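Local coordinates for uncharacterized protein (Bacteroides vulgatus, PDB 4QB7) that is probably a component of the tip of fimbriae, the filamentous cell-surface appendages that mediate cell adhesion and biofilm formation, at residues G41-Q46 with I111-Q116; Y65-T70 with W76-L81; Y99-K102 with T107-K110. All blocks are in the same frame, centred on the assembly; numbering follows the deposited sequence.

Contact 1 of 3, residues G41-Q46 with I111-Q116; sequences GIFAYQ and ITLSGQ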
ATOM      1  N   GLY A  41       8.229 -12.329  -8.671  1.00 43.73           N
ATOM      2  CA  GLY A  41       9.559 -12.384  -9.267  1.00 44.19           C
ATOM      3  C   GLY A  41      10.638 -12.676  -8.239  1.00 49.45           C
ATOM      4  O   GLY A  41      10.594 -12.139  -7.129  1.00 49.61           O
ATOM      5  N   ILE A  42      11.604 -13.537  -8.594  1.00 46.32           N
ATOM      6  CA  ILE A  42      12.692 -13.971  -7.714  1.00 45.77           C
ATOM      7  C   ILE A  42      14.046 -13.488  -8.195  1.00 49.51           C
ATOM      8  O   ILE A  42      14.337 -13.554  -9.388  1.00 49.92           O
ATOM      9  CB  ILE A  42      12.734 -15.529  -7.603  1.00 48.90           C
ATOM     10  CG1 ILE A  42      11.346 -16.142  -7.340  1.00 48.54           C
ATOM     11  CG2 ILE A  42      13.776 -16.003  -6.568  1.00 49.60           C
ATOM     12  CD1 ILE A  42      11.281 -17.676  -7.520  1.00 48.05           C
ATOM     13  N   PHE A  43      14.889 -13.074  -7.237  1.00 45.63           N
ATOM     14  CA  PHE A  43      16.311 -12.785  -7.368  1.00 45.24           C
ATOM     15  C   PHE A  43      17.026 -13.862  -6.608  1.00 47.21           C
ATOM     16  O   PHE A  43      16.605 -14.188  -5.501  1.00 46.79           O
ATOM     17  CB  PHE A  43      16.689 -11.418  -6.811  1.00 47.75           C
ATOM     18  CG  PHE A  43      16.140 -10.217  -7.537  1.00 51.36           C
ATOM     19  CD1 PHE A  43      14.917  -9.659  -7.165  1.00 56.85           C
ATOM     20  CD2 PHE A  43      16.900  -9.561  -8.498  1.00 54.21           C
ATOM     21  CE1 PHE A  43      14.438  -8.495  -7.788  1.00 58.59           C
ATOM     22  CE2 PHE A  43      16.417  -8.416  -9.137  1.00 58.41           C
ATOM     23  CZ  PHE A  43      15.193  -7.886  -8.776  1.00 57.79           C
ATOM     24  N   ALA A  44      18.070 -14.458  -7.182  1.00 43.47           N
ATOM     25  CA  ALA A  44      18.844 -15.476  -6.489  1.00 42.07           C
ATOM     26  C   ALA A  44      20.327 -15.268  -6.757  1.00 46.80           C
ATOM     27  O   ALA A  44      20.751 -15.096  -7.898  1.00 46.63           O
ATOM     28  CB  ALA A  44      18.395 -16.865  -6.884  1.00 42.46           C
ATOM     29  N   TYR A  45      21.105 -15.247  -5.674  1.00 43.18           N
ATOM     30  CA  TYR A  45      22.544 -15.001  -5.660  1.00 42.01           C
ATOM     31  C   TYR A  45      23.284 -16.217  -5.124  1.00 46.45           C
ATOM     32  O   TYR A  45      23.176 -16.563  -3.945  1.00 46.70           O
ATOM     33  CB  TYR A  45      22.838 -13.774  -4.765  1.00 41.81           C
ATOM     34  CG  TYR A  45      22.198 -12.466  -5.181  1.00 41.50           C
ATOM     35  CD1 TYR A  45      20.825 -12.260  -5.047  1.00 42.50           C
ATOM     36  CD2 TYR A  45      22.974 -11.387  -5.578  1.00 43.41           C
ATOM     37  CE1 TYR A  45      20.232 -11.040  -5.386  1.00 38.86           C
ATOM     38  CE2 TYR A  45      22.395 -10.153  -5.889  1.00 44.87           C
ATOM     39  CZ  TYR A  45      21.020 -10.002  -5.836  1.00 46.66           C
ATOM     40  OH  TYR A  45      20.450  -8.804  -6.171  1.00 52.35           O
ATOM     41  N   GLN A  46      24.030 -16.870  -5.982  1.00 43.55           N
ATOM     42  CA  GLN A  46      24.835 -18.014  -5.569  1.00 43.24           C
ATOM     43  C   GLN A  46      26.212 -17.534  -5.042  1.00 46.35           C
ATOM     44  O   GLN A  46      26.923 -16.784  -5.723  1.00 44.08           O
ATOM     45  CB  GLN A  46      24.998 -19.026  -6.709  1.00 44.24           C
ATOM     46  CG  GLN A  46      25.642 -20.311  -6.237  1.00 49.46           C
ATOM     47  CD  GLN A  46      25.871 -21.244  -7.369  1.00 63.48           C
ATOM     48  OE1 GLN A  46      25.292 -22.325  -7.431  1.00 65.07           O
ATOM     49  NE2 GLN A  46      26.715 -20.837  -8.299  1.00 57.59           N
ATOM     50  N   ILE A 111       7.262  -0.568 -11.571  1.00 46.22           N
ATOM     51  CA  ILE A 111       8.368  -1.170 -10.827  1.00 44.95           C
ATOM     52  C   ILE A 111       9.586  -1.229 -11.768  1.00 52.01           C
ATOM     53  O   ILE A 111       9.511  -1.818 -12.833  1.00 51.35           O
ATOM     54  CB  ILE A 111       7.994  -2.602 -10.271  1.00 46.27           C
ATOM     55  CG1 ILE A 111       6.966  -2.558  -9.132  1.00 44.97           C
ATOM     56  CG2 ILE A 111       9.228  -3.395  -9.832  1.00 46.06           C
ATOM     57  CD1 ILE A 111       6.355  -3.981  -8.753  1.00 46.11           C
ATOM     58  N   THR A 112      10.701  -0.625 -11.362  1.00 52.14           N
ATOM     59  CA  THR A 112      11.992  -0.649 -12.072  1.00 52.36           C
ATOM     60  C   THR A 112      12.945  -1.392 -11.138  1.00 54.11           C
ATOM     61  O   THR A 112      13.026  -1.065  -9.946  1.00 53.42           O
ATOM     62  CB  THR A 112      12.452   0.780 -12.438  1.00 63.17           C
ATOM     63  OG1 THR A 112      11.478   1.389 -13.274  1.00 66.44           O
ATOM     64  CG2 THR A 112      13.791   0.801 -13.148  1.00 63.48           C
ATOM     65  N   LEU A 113      13.621  -2.419 -11.649  1.00 48.92           N
ATOM     66  CA  LEU A 113      14.519  -3.221 -10.820  1.00 46.53           C
ATOM     67  C   LEU A 113      15.969  -2.826 -11.026  1.00 54.33           C
ATOM     68  O   LEU A 113      16.353  -2.300 -12.089  1.00 55.67           O
ATOM     69  CB  LEU A 113      14.359  -4.720 -11.128  1.00 45.12           C
ATOM     70  CG  LEU A 113      12.976  -5.344 -11.053  1.00 46.79           C
ATOM     71  CD1 LEU A 113      13.038  -6.728 -11.557  1.00 46.84           C
ATOM     72  CD2 LEU A 113      12.448  -5.371  -9.642  1.00 44.35           C
ATOM     73  N   SER A 114      16.791  -3.128 -10.010  1.00 50.60           N
ATOM     74  CA  SER A 114      18.236  -2.953 -10.069  1.00 50.37           C
ATOM     75  C   SER A 114      18.763  -3.905 -11.150  1.00 56.05           C
ATOM     76  O   SER A 114      18.195  -4.983 -11.340  1.00 55.51           O
ATOM     77  CB  SER A 114      18.855  -3.240  -8.706  1.00 51.27           C
ATOM     78  OG  SER A 114      18.386  -4.479  -8.199  1.00 53.47           O
ATOM     79  N   GLY A 115      19.789  -3.471 -11.879  1.00 53.83           N
ATOM     80  CA  GLY A 115      20.363  -4.213 -12.998  1.00 54.16           C
ATOM     81  C   GLY A 115      20.836  -5.620 -12.714  1.00 57.29           C
ATOM     82  O   GLY A 115      21.125  -5.967 -11.565  1.00 56.18           O
ATOM     83  N   GLN A 116      20.941  -6.427 -13.788  1.00 54.34           N
ATOM     84  CA  GLN A 116      21.387  -7.824 -13.764  1.00 53.82           C
ATOM     85  C   GLN A 116      22.859  -7.948 -13.328  1.00 58.99           C
ATOM     86  O   GLN A 116      23.276  -9.013 -12.869  1.00 58.97           O
ATOM     87  CB  GLN A 116      21.189  -8.438 -15.156  1.00 56.09           C
ATOM     88  CG  GLN A 116      21.334  -9.962 -15.219  1.00 77.62           C
ATOM     89  CD  GLN A 116      20.714 -10.556 -16.461  1.00 97.80           C
ATOM     90  OE1 GLN A 116      20.365  -9.843 -17.429  1.00 93.68           O
ATOM     91  NE2 GLN A 116      20.543 -11.884 -16.442  1.00 82.91           N
TER

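Contact 2 of 3, residues Y65-T70 with W76-L81; sequences YNEHAT and WGYTNL. With SO4 (sulfate ion), chain O.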
ATOM      1  N   TYR A  65      17.386 -13.908 -12.112  1.00 44.07           N
ATOM      2  CA  TYR A  65      17.198 -12.464 -12.238  1.00 44.73           C
ATOM      3  C   TYR A  65      15.768 -12.234 -12.657  1.00 50.25           C
ATOM      4  O   TYR A  65      15.411 -12.517 -13.806  1.00 52.75           O
ATOM      5  CB  TYR A  65      18.207 -11.787 -13.205  1.00 46.76           C
ATOM      6  CG  TYR A  65      17.945 -10.300 -13.312  1.00 48.71           C
ATOM      7  CD1 TYR A  65      18.336  -9.430 -12.296  1.00 49.65           C
ATOM      8  CD2 TYR A  65      17.172  -9.783 -14.351  1.00 50.08           C
ATOM      9  CE1 TYR A  65      17.993  -8.076 -12.331  1.00 49.20           C
ATOM     10  CE2 TYR A  65      16.819  -8.433 -14.391  1.00 50.49           C
ATOM     11  CZ  TYR A  65      17.251  -7.581 -13.390  1.00 53.66           C
ATOM     12  OH  TYR A  65      16.917  -6.251 -13.446  1.00 56.58           O
ATOM     13  N   ASN A  66      14.933 -11.781 -11.717  1.00 44.91           N
ATOM     14  CA  ASN A  66      13.510 -11.542 -11.941  1.00 44.48           C
ATOM     15  C   ASN A  66      12.854 -12.785 -12.574  1.00 49.53           C
ATOM     16  O   ASN A  66      12.165 -12.688 -13.595  1.00 50.75           O
ATOM     17  CB  ASN A  66      13.279 -10.272 -12.784  1.00 44.13           C
ATOM     18  CG  ASN A  66      11.861  -9.805 -12.801  1.00 56.17           C
ATOM     19  OD1 ASN A  66      11.176  -9.847 -11.788  1.00 48.49           O
ATOM     20  ND2 ASN A  66      11.388  -9.362 -13.958  1.00 46.80           N
ATOM     21  N   GLU A  67      13.105 -13.965 -11.972  1.00 45.87           N
ATOM     22  CA  GLU A  67      12.525 -15.237 -12.417  1.00 46.22           C
ATOM     23  C   GLU A  67      11.034 -15.205 -12.142  1.00 51.07           C
ATOM     24  O   GLU A  67      10.640 -14.930 -11.020  1.00 50.94           O
ATOM     25  CB  GLU A  67      13.194 -16.430 -11.718  1.00 47.13           C
ATOM     26  CG  GLU A  67      12.820 -17.782 -12.299  1.00 53.44           C
ATOM     27  CD  GLU A  67      13.187 -17.998 -13.752  1.00 71.77           C
ATOM     28  OE1 GLU A  67      14.334 -17.673 -14.138  1.00 67.17           O
ATOM     29  OE2 GLU A  67      12.323 -18.498 -14.506  1.00 69.01           O
ATOM     30  N   HIS A  68      10.209 -15.416 -13.176  1.00 48.63           N
ATOM     31  CA  HIS A  68       8.750 -15.370 -13.053  1.00 47.24           C
ATOM     32  C   HIS A  68       8.193 -16.662 -12.443  1.00 50.83           C
ATOM     33  O   HIS A  68       8.197 -17.723 -13.096  1.00 51.11           O
ATOM     34  CB  HIS A  68       8.092 -15.097 -14.416  1.00 47.95           C
ATOM     35  CG  HIS A  68       6.649 -14.701 -14.316  1.00 50.55           C
ATOM     36  ND1 HIS A  68       5.834 -14.678 -15.430  1.00 52.60           N
ATOM     37  CD2 HIS A  68       5.921 -14.332 -13.235  1.00 50.77           C
ATOM     38  CE1 HIS A  68       4.654 -14.277 -15.002  1.00 51.07           C
ATOM     39  NE2 HIS A  68       4.659 -14.058 -13.688  1.00 50.42           N
ATOM     40  N   ALA A  69       7.717 -16.554 -11.183  1.00 45.19           N
ATOM     41  CA  ALA A  69       7.100 -17.642 -10.431  1.00 44.63           C
ATOM     42  C   ALA A  69       5.582 -17.507 -10.498  1.00 51.90           C
ATOM     43  O   ALA A  69       5.031 -16.457 -10.143  1.00 50.83           O
ATOM     44  CB  ALA A  69       7.577 -17.630  -8.994  1.00 44.15           C
ATOM     45  N   THR A  70       4.908 -18.540 -11.023  1.00 50.79           N
ATOM     46  CA  THR A  70       3.451 -18.536 -11.162  1.00 51.08           C
ATOM     47  C   THR A  70       2.852 -19.810 -10.577  1.00 56.26           C
ATOM     48  O   THR A  70       3.546 -20.825 -10.441  1.00 54.86           O
ATOM     49  CB  THR A  70       3.028 -18.386 -12.640  1.00 57.26           C
ATOM     50  OG1 THR A  70       3.550 -19.468 -13.422  1.00 56.14           O
ATOM     51  CG2 THR A  70       3.409 -17.062 -13.225  1.00 51.68           C
ATOM     52  N   TRP A  76       3.595 -23.917  -7.210  1.00 50.76           N
ATOM     53  CA  TRP A  76       4.325 -22.755  -7.736  1.00 48.81           C
ATOM     54  C   TRP A  76       5.454 -23.248  -8.627  1.00 54.38           C
ATOM     55  O   TRP A  76       6.162 -24.179  -8.253  1.00 54.78           O
ATOM     56  CB  TRP A  76       4.917 -21.876  -6.624  1.00 45.26           C
ATOM     57  CG  TRP A  76       3.923 -21.149  -5.798  1.00 44.37           C
ATOM     58  CD1 TRP A  76       3.455 -21.505  -4.568  1.00 46.66           C
ATOM     59  CD2 TRP A  76       3.321 -19.892  -6.110  1.00 44.00           C
ATOM     60  NE1 TRP A  76       2.566 -20.564  -4.110  1.00 45.01           N
ATOM     61  CE2 TRP A  76       2.429 -19.584  -5.059  1.00 46.44           C
ATOM     62  CE3 TRP A  76       3.387 -19.028  -7.223  1.00 45.05           C
ATOM     63  CZ2 TRP A  76       1.659 -18.416  -5.054  1.00 45.68           C
ATOM     64  CZ3 TRP A  76       2.608 -17.880  -7.222  1.00 45.58           C
ATOM     65  CH2 TRP A  76       1.755 -17.585  -6.151  1.00 45.81           C
ATOM     66  N   GLY A  77       5.606 -22.629  -9.788  1.00 51.49           N
ATOM     67  CA  GLY A  77       6.634 -22.983 -10.749  1.00 51.52           C
ATOM     68  C   GLY A  77       7.268 -21.800 -11.440  1.00 57.31           C
ATOM     69  O   GLY A  77       6.816 -20.657 -11.314  1.00 57.30           O
ATOM     70  N   TYR A  78       8.348 -22.087 -12.147  1.00 55.02           N
ATOM     71  CA  TYR A  78       9.143 -21.161 -12.946  1.00 54.80           C
ATOM     72  C   TYR A  78       9.549 -21.939 -14.200  1.00 63.27           C
ATOM     73  O   TYR A  78       9.580 -23.174 -14.157  1.00 63.39           O
ATOM     74  CB  TYR A  78      10.340 -20.601 -12.138  1.00 53.95           C
ATOM     75  CG  TYR A  78      11.250 -21.655 -11.535  1.00 54.37           C
ATOM     76  CD1 TYR A  78      10.948 -22.251 -10.315  1.00 55.82           C
ATOM     77  CD2 TYR A  78      12.438 -22.019 -12.159  1.00 55.28           C
ATOM     78  CE1 TYR A  78      11.783 -23.218  -9.754  1.00 56.18           C
ATOM     79  CE2 TYR A  78      13.290 -22.974 -11.599  1.00 56.09           C
ATOM     80  CZ  TYR A  78      12.954 -23.578 -10.399  1.00 62.17           C
ATOM     81  OH  TYR A  78      13.770 -24.536  -9.838  1.00 61.58           O
ATOM     82  N   THR A  79       9.780 -21.241 -15.325  1.00 63.86           N
ATOM     83  CA  THR A  79      10.109 -21.856 -16.620  1.00 66.52           C
ATOM     84  C   THR A  79      11.600 -22.269 -16.720  1.00 73.55           C
ATOM     85  O   THR A  79      11.879 -23.429 -17.057  1.00 74.44           O
ATOM     86  CB  THR A  79       9.699 -20.939 -17.783  1.00 81.18           C
ATOM     87  OG1 THR A  79      10.416 -19.706 -17.688  1.00 89.77           O
ATOM     88  CG2 THR A  79       8.197 -20.656 -17.808  1.00 78.94           C
ATOM     89  N   ASN A  80      12.545 -21.346 -16.431  1.00 71.53           N
ATOM     90  CA  ASN A  80      13.986 -21.640 -16.522  1.00 73.03           C
ATOM     91  C   ASN A  80      14.429 -22.478 -15.332  1.00 77.76           C
ATOM     92  O   ASN A  80      14.739 -21.914 -14.285  1.00 78.23           O
ATOM     93  CB  ASN A  80      14.822 -20.347 -16.617  1.00 75.67           C
ATOM     94  CG  ASN A  80      14.557 -19.543 -17.858  1.00110.29           C
ATOM     95  OD1 ASN A  80      13.833 -18.543 -17.829  1.00109.47           O
ATOM     96  ND2 ASN A  80      15.124 -19.974 -18.980  1.00105.00           N
ATOM     97  N   LEU A  81      14.460 -23.812 -15.485  1.00 74.43           N
ATOM     98  CA  LEU A  81      14.828 -24.721 -14.397  1.00 73.96           C
ATOM     99  C   LEU A  81      16.265 -24.565 -13.893  1.00 73.24           C
ATOM    100  O   LEU A  81      17.211 -24.331 -14.648  1.00 73.29           O
ATOM    101  CB  LEU A  81      14.556 -26.189 -14.714  1.00 75.90           C
ATOM    102  CG  LEU A  81      13.884 -26.928 -13.545  1.00 81.27           C
ATOM    103  CD1 LEU A  81      12.419 -26.439 -13.318  1.00 80.99           C
ATOM    104  CD2 LEU A  81      13.967 -28.429 -13.729  1.00 85.53           C
TER
HETATM  105  S   SO4 O 414       9.328 -25.943 -10.797  0.50 82.71           S
HETATM  106  O1  SO4 O 414       8.028 -26.492 -11.196  0.50 82.74           O
HETATM  107  O2  SO4 O 414       9.257 -25.327  -9.457  0.50 81.44           O
HETATM  108  O3  SO4 O 414      10.316 -27.024 -10.738  0.50 83.76           O
HETATM  109  O4  SO4 O 414       9.715 -24.961 -11.808  0.50 81.58           O
HETATM  110  O   HOH W   1       9.652 -18.470 -15.407  1.00 63.87           O

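Contact 3 of 3, residues Y99-K102 with T107-K110; sequences YESK and TDQK. With SO4 (sulfate ion), chain P.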
ATOM      1  N   TYR A  99       4.483  -9.291 -10.065  1.00 43.97           N
ATOM      2  CA  TYR A  99       5.582  -9.420 -11.019  1.00 43.22           C
ATOM      3  C   TYR A  99       5.563  -8.329 -12.113  1.00 48.66           C
ATOM      4  O   TYR A  99       4.506  -8.002 -12.642  1.00 49.07           O
ATOM      5  CB  TYR A  99       5.523 -10.799 -11.650  1.00 43.46           C
ATOM      6  CG  TYR A  99       6.545 -11.043 -12.734  1.00 43.87           C
ATOM      7  CD1 TYR A  99       7.851 -11.410 -12.420  1.00 44.42           C
ATOM      8  CD2 TYR A  99       6.187 -10.993 -14.082  1.00 45.21           C
ATOM      9  CE1 TYR A  99       8.796 -11.636 -13.416  1.00 44.10           C
ATOM     10  CE2 TYR A  99       7.112 -11.265 -15.085  1.00 46.18           C
ATOM     11  CZ  TYR A  99       8.420 -11.569 -14.748  1.00 50.97           C
ATOM     12  OH  TYR A  99       9.333 -11.841 -15.736  1.00 54.59           O
ATOM     13  N   GLU A 100       6.745  -7.815 -12.465  1.00 45.87           N
ATOM     14  CA  GLU A 100       6.970  -6.823 -13.520  1.00 46.42           C
ATOM     15  C   GLU A 100       7.644  -7.499 -14.716  1.00 52.45           C
ATOM     16  O   GLU A 100       8.783  -7.947 -14.588  1.00 53.99           O
ATOM     17  CB  GLU A 100       7.842  -5.675 -12.963  1.00 47.66           C
ATOM     18  CG  GLU A 100       8.191  -4.576 -13.951  1.00 55.37           C
ATOM     19  CD  GLU A 100       7.006  -3.920 -14.616  1.00 64.19           C
ATOM     20  OE1 GLU A 100       6.296  -3.153 -13.931  1.00 59.81           O
ATOM     21  OE2 GLU A 100       6.764  -4.206 -15.808  1.00 59.61           O
ATOM     22  N   SER A 101       6.960  -7.611 -15.863  1.00 50.78           N
ATOM     23  CA  SER A 101       7.553  -8.293 -17.036  1.00 51.55           C
ATOM     24  C   SER A 101       8.522  -7.391 -17.817  1.00 58.72           C
ATOM     25  O   SER A 101       9.335  -7.909 -18.583  1.00 61.09           O
ATOM     26  CB  SER A 101       6.481  -8.845 -17.971  1.00 52.76           C
ATOM     27  OG  SER A 101       5.679  -7.812 -18.511  1.00 61.85           O
ATOM     28  N   LYS A 102       8.456  -6.064 -17.605  1.00 55.59           N
ATOM     29  CA  LYS A 102       9.318  -5.056 -18.250  1.00 56.60           C
ATOM     30  C   LYS A 102      10.090  -4.303 -17.134  1.00 59.68           C
ATOM     31  O   LYS A 102       9.770  -3.144 -16.829  1.00 59.79           O
ATOM     32  CB  LYS A 102       8.450  -4.100 -19.111  1.00 59.43           C
ATOM     33  CG  LYS A 102       7.483  -4.795 -20.084  1.00 63.44           C
ATOM     34  CD  LYS A 102       8.195  -5.577 -21.206  1.00 65.13           C
ATOM     35  CE  LYS A 102       7.232  -6.288 -22.135  1.00 71.20           C
ATOM     36  NZ  LYS A 102       6.706  -7.556 -21.550  1.00 80.19           N
ATOM     37  N   THR A 107       6.507  -1.050 -17.102  1.00 56.65           N
ATOM     38  CA  THR A 107       5.279  -0.994 -17.896  1.00 56.49           C
ATOM     39  C   THR A 107       4.063  -1.511 -17.112  1.00 60.72           C
ATOM     40  O   THR A 107       3.040  -0.831 -17.039  1.00 61.25           O
ATOM     41  CB  THR A 107       5.489  -1.812 -19.181  1.00 60.65           C
ATOM     42  OG1 THR A 107       6.646  -1.325 -19.852  1.00 63.07           O
ATOM     43  CG2 THR A 107       4.305  -1.769 -20.116  1.00 57.75           C
ATOM     44  N   ASP A 108       4.179  -2.714 -16.550  1.00 56.60           N
ATOM     45  CA  ASP A 108       3.101  -3.397 -15.859  1.00 54.93           C
ATOM     46  C   ASP A 108       2.722  -2.778 -14.524  1.00 57.34           C
ATOM     47  O   ASP A 108       1.540  -2.535 -14.293  1.00 56.40           O
ATOM     48  CB  ASP A 108       3.481  -4.873 -15.613  1.00 56.13           C
ATOM     49  CG  ASP A 108       3.857  -5.715 -16.824  1.00 65.04           C
ATOM     50  OD1 ASP A 108       3.709  -5.224 -17.963  1.00 67.66           O
ATOM     51  OD2 ASP A 108       4.273  -6.882 -16.629  1.00 65.89           O
ATOM     52  N   GLN A 109       3.703  -2.600 -13.611  1.00 53.52           N
ATOM     53  CA  GLN A 109       3.431  -2.206 -12.230  1.00 51.44           C
ATOM     54  C   GLN A 109       4.032  -0.888 -11.800  1.00 55.12           C
ATOM     55  O   GLN A 109       3.800  -0.480 -10.662  1.00 55.20           O
ATOM     56  CB  GLN A 109       3.970  -3.302 -11.283  1.00 51.60           C
ATOM     57  CG  GLN A 109       3.772  -4.763 -11.722  1.00 51.10           C
ATOM     58  CD  GLN A 109       2.325  -5.215 -11.834  1.00 58.14           C
ATOM     59  OE1 GLN A 109       1.374  -4.506 -11.461  1.00 50.28           O
ATOM     60  NE2 GLN A 109       2.128  -6.448 -12.287  1.00 41.48           N
ATOM     61  N   LYS A 110       4.797  -0.228 -12.684  1.00 51.51           N
ATOM     62  CA  LYS A 110       5.571   0.995 -12.417  1.00 50.33           C
ATOM     63  C   LYS A 110       6.680   0.643 -11.405  1.00 52.62           C
ATOM     64  O   LYS A 110       6.997   1.438 -10.523  1.00 54.31           O
ATOM     65  CB  LYS A 110       4.711   2.195 -11.984  1.00 51.43           C
ATOM     66  CG  LYS A 110       3.915   2.772 -13.124  1.00 57.22           C
ATOM     67  CD  LYS A 110       3.176   4.028 -12.694  1.00 62.53           C
ATOM     68  CE  LYS A 110       2.474   4.708 -13.848  1.00 74.60           C
ATOM     69  NZ  LYS A 110       3.433   5.215 -14.874  1.00 89.32           N
TER
HETATM   70  S   SO4 P 415       8.151 -12.771 -18.806  0.70100.69           S
HETATM   71  O1  SO4 P 415       9.266 -11.997 -18.255  0.70 99.25           O
HETATM   72  O2  SO4 P 415       8.188 -14.179 -18.334  0.70100.49           O
HETATM   73  O3  SO4 P 415       6.869 -12.183 -18.414  0.70101.23           O
HETATM   74  O4  SO4 P 415       8.259 -12.711 -20.265  0.70101.35           O
HETATM   75  O   HOH W   2       2.957  -8.563 -14.949  1.00 49.23           O

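Contact 1 of 3, residues G41-Q46 with I111-Q116
The ring of Phe-43 meets the isobutyl group of Leu-113 with its outer corner rather than with its flat face. CZ does most of the touching, 3.7 Å from Leu-113 CD1 and 3.8 Å from Leu-113 CD2. CD2 sits at the ring edge in the ring plane, whereas CD1 comes in at a slant. Each side chain has CG anti to its own carbonyl carbon (chi1 -67° for Phe-43, -54° for Leu-113), and the two cross obliquely; the nearest CA atoms of the segments, those of Phe-43 and Gln-116, are 9.6 Å apart. This apolar touch is the close, buried part. Beyond it the packing thins: Ser-114 O lies near the plane of the Phe-43 ring, 4.4 Å from its CE2, and accepts a hydrogen bond from Tyr-65 OH, while Gly-115 and Gln-116 run out into solvent. No hydrogen bond links the two segments. Ser-114 OG is held instead by the backbone N of Thr-123. Strand 40-47 pairs antiparallel with strands 64-72 and 90-97, and strand 111-113 pairs with 123-127 in a separate sheet, so Phe-43 and Leu-113 pack one sheet against the other, with Tyr-65 of strand 64-72 touching both side chains.

Contact 2 of 3, residues Y65-T70 with W76-L81
Glu-67 extends with CG opposite the backbone N (chi1 -170°), then turns about CB-CG (chi2 61°), which brings its carboxylate to Tyr-78 and Asn-80. OE2 takes a weak hydrogen bond from Asn-80 N at 3.4 Å. It also lies at the edge of the Tyr-78 ring, 3.7 Å from Tyr-78 CB, with carboxylate and ring planes 67° apart. A water adds a firmer link: it donates to Glu-67 OE2 and to His-68 O, and accepts from Thr-79 N, bridging the two segments. Their backbone pairing belongs to the beta hairpin of strands 64-72 and 75-77. Thr-70 and Gly-77 form an antiparallel hydrogen-bonded pair, with Thr-70 N to Gly-77 O at 2.9 Å and Gly-77 N to Thr-70 O at 2.8 Å. Next to it, Ala-69 CA approaches Gly-77 O in a CA-H...O contact. The indole of Trp-76 comes in at a slant beside the Thr-70 backbone, CE3 being 3.5 Å from Thr-70 C, while Phe-40 and Trp-71 meet it edge-to-face. On Tyr-78, a sulfate probably taken from the crystallisation liquor accepts a hydrogen bond from the backbone N through O4, at 3.2 Å. The same O4 sits over one face of the Tyr-78 ring, near its rim, and the phenol OH beyond is bound to Ile-14 O.

Contact 3 of 3, residues Y99-K102 with T107-K110
The carboxylates of Glu-100 and Asp-108 lie close together, their planes 37° apart, and each is held by donors of the other segment, Glu-100 by two N-H groups and Asp-108 by an N-H and a hydroxyl. The Tyr-99 ring has His-68 stacked on a face and a sulfate, probably from the crystallisation liquor, at its edge in the ring plane, where OH donates to O1 at 2.5 Å. The amide of Gln-109, bent at chi2, points NE2 at Tyr-99 O, 2.9 Å off, which lies close to the amide plane although the donor stands above the carbonyl plane. Glu-100 OE1 receives Gln-109 N on its syn side at 2.7 Å. OE2 uses its syn lone pair for Asp-108 N, 3.1 Å away, and its anti lone pair for Lys-102 N of its own segment. Asp-108 OD2 takes Ser-101 OG on the syn side, and Ser-101 N from well above the carboxylate plane (53° out of it) at 2.9 Å. A water donates to both Tyr-99 O and Asp-108 OD2. Glu-100 OE2 and Asp-108 OD2 are like charges 3.7 Å apart; the gathered donors probably offset their repulsion. Lys-102 CB rests 3.4 Å from Thr-107 OG1. Glu-100 and Asp-108 each reach main-chain N-H across the loop, which closes the connection carrying the chain from strand 90-97 to strand 111-113 of another sheet.

Contacts 1 and 2 have centres about 12 Å apart and share a sheet, strands 40-47 and 64-72 being neighbours in it. Asn-66 and Glu-67 both face Ile-42 there, forming a G1 beta bulge. Tyr-65 also joins contacts 1 and 2, its OH 2.8 Å from Ser-114 O. Contact 3, about 15 Å from contact 2 and 13 Å from contact 1 between centres, is tied to contact 2 by a probable hydrogen bond of Asn-66 ND2 to Glu-100 O (3.0 Å), and leads directly into strand 111-113 of contact 1. One sulfate lies at Tyr-78 in contact 2; that bound by Tyr-99 in contact 3 is also about 4 Å from the His-68 side chain.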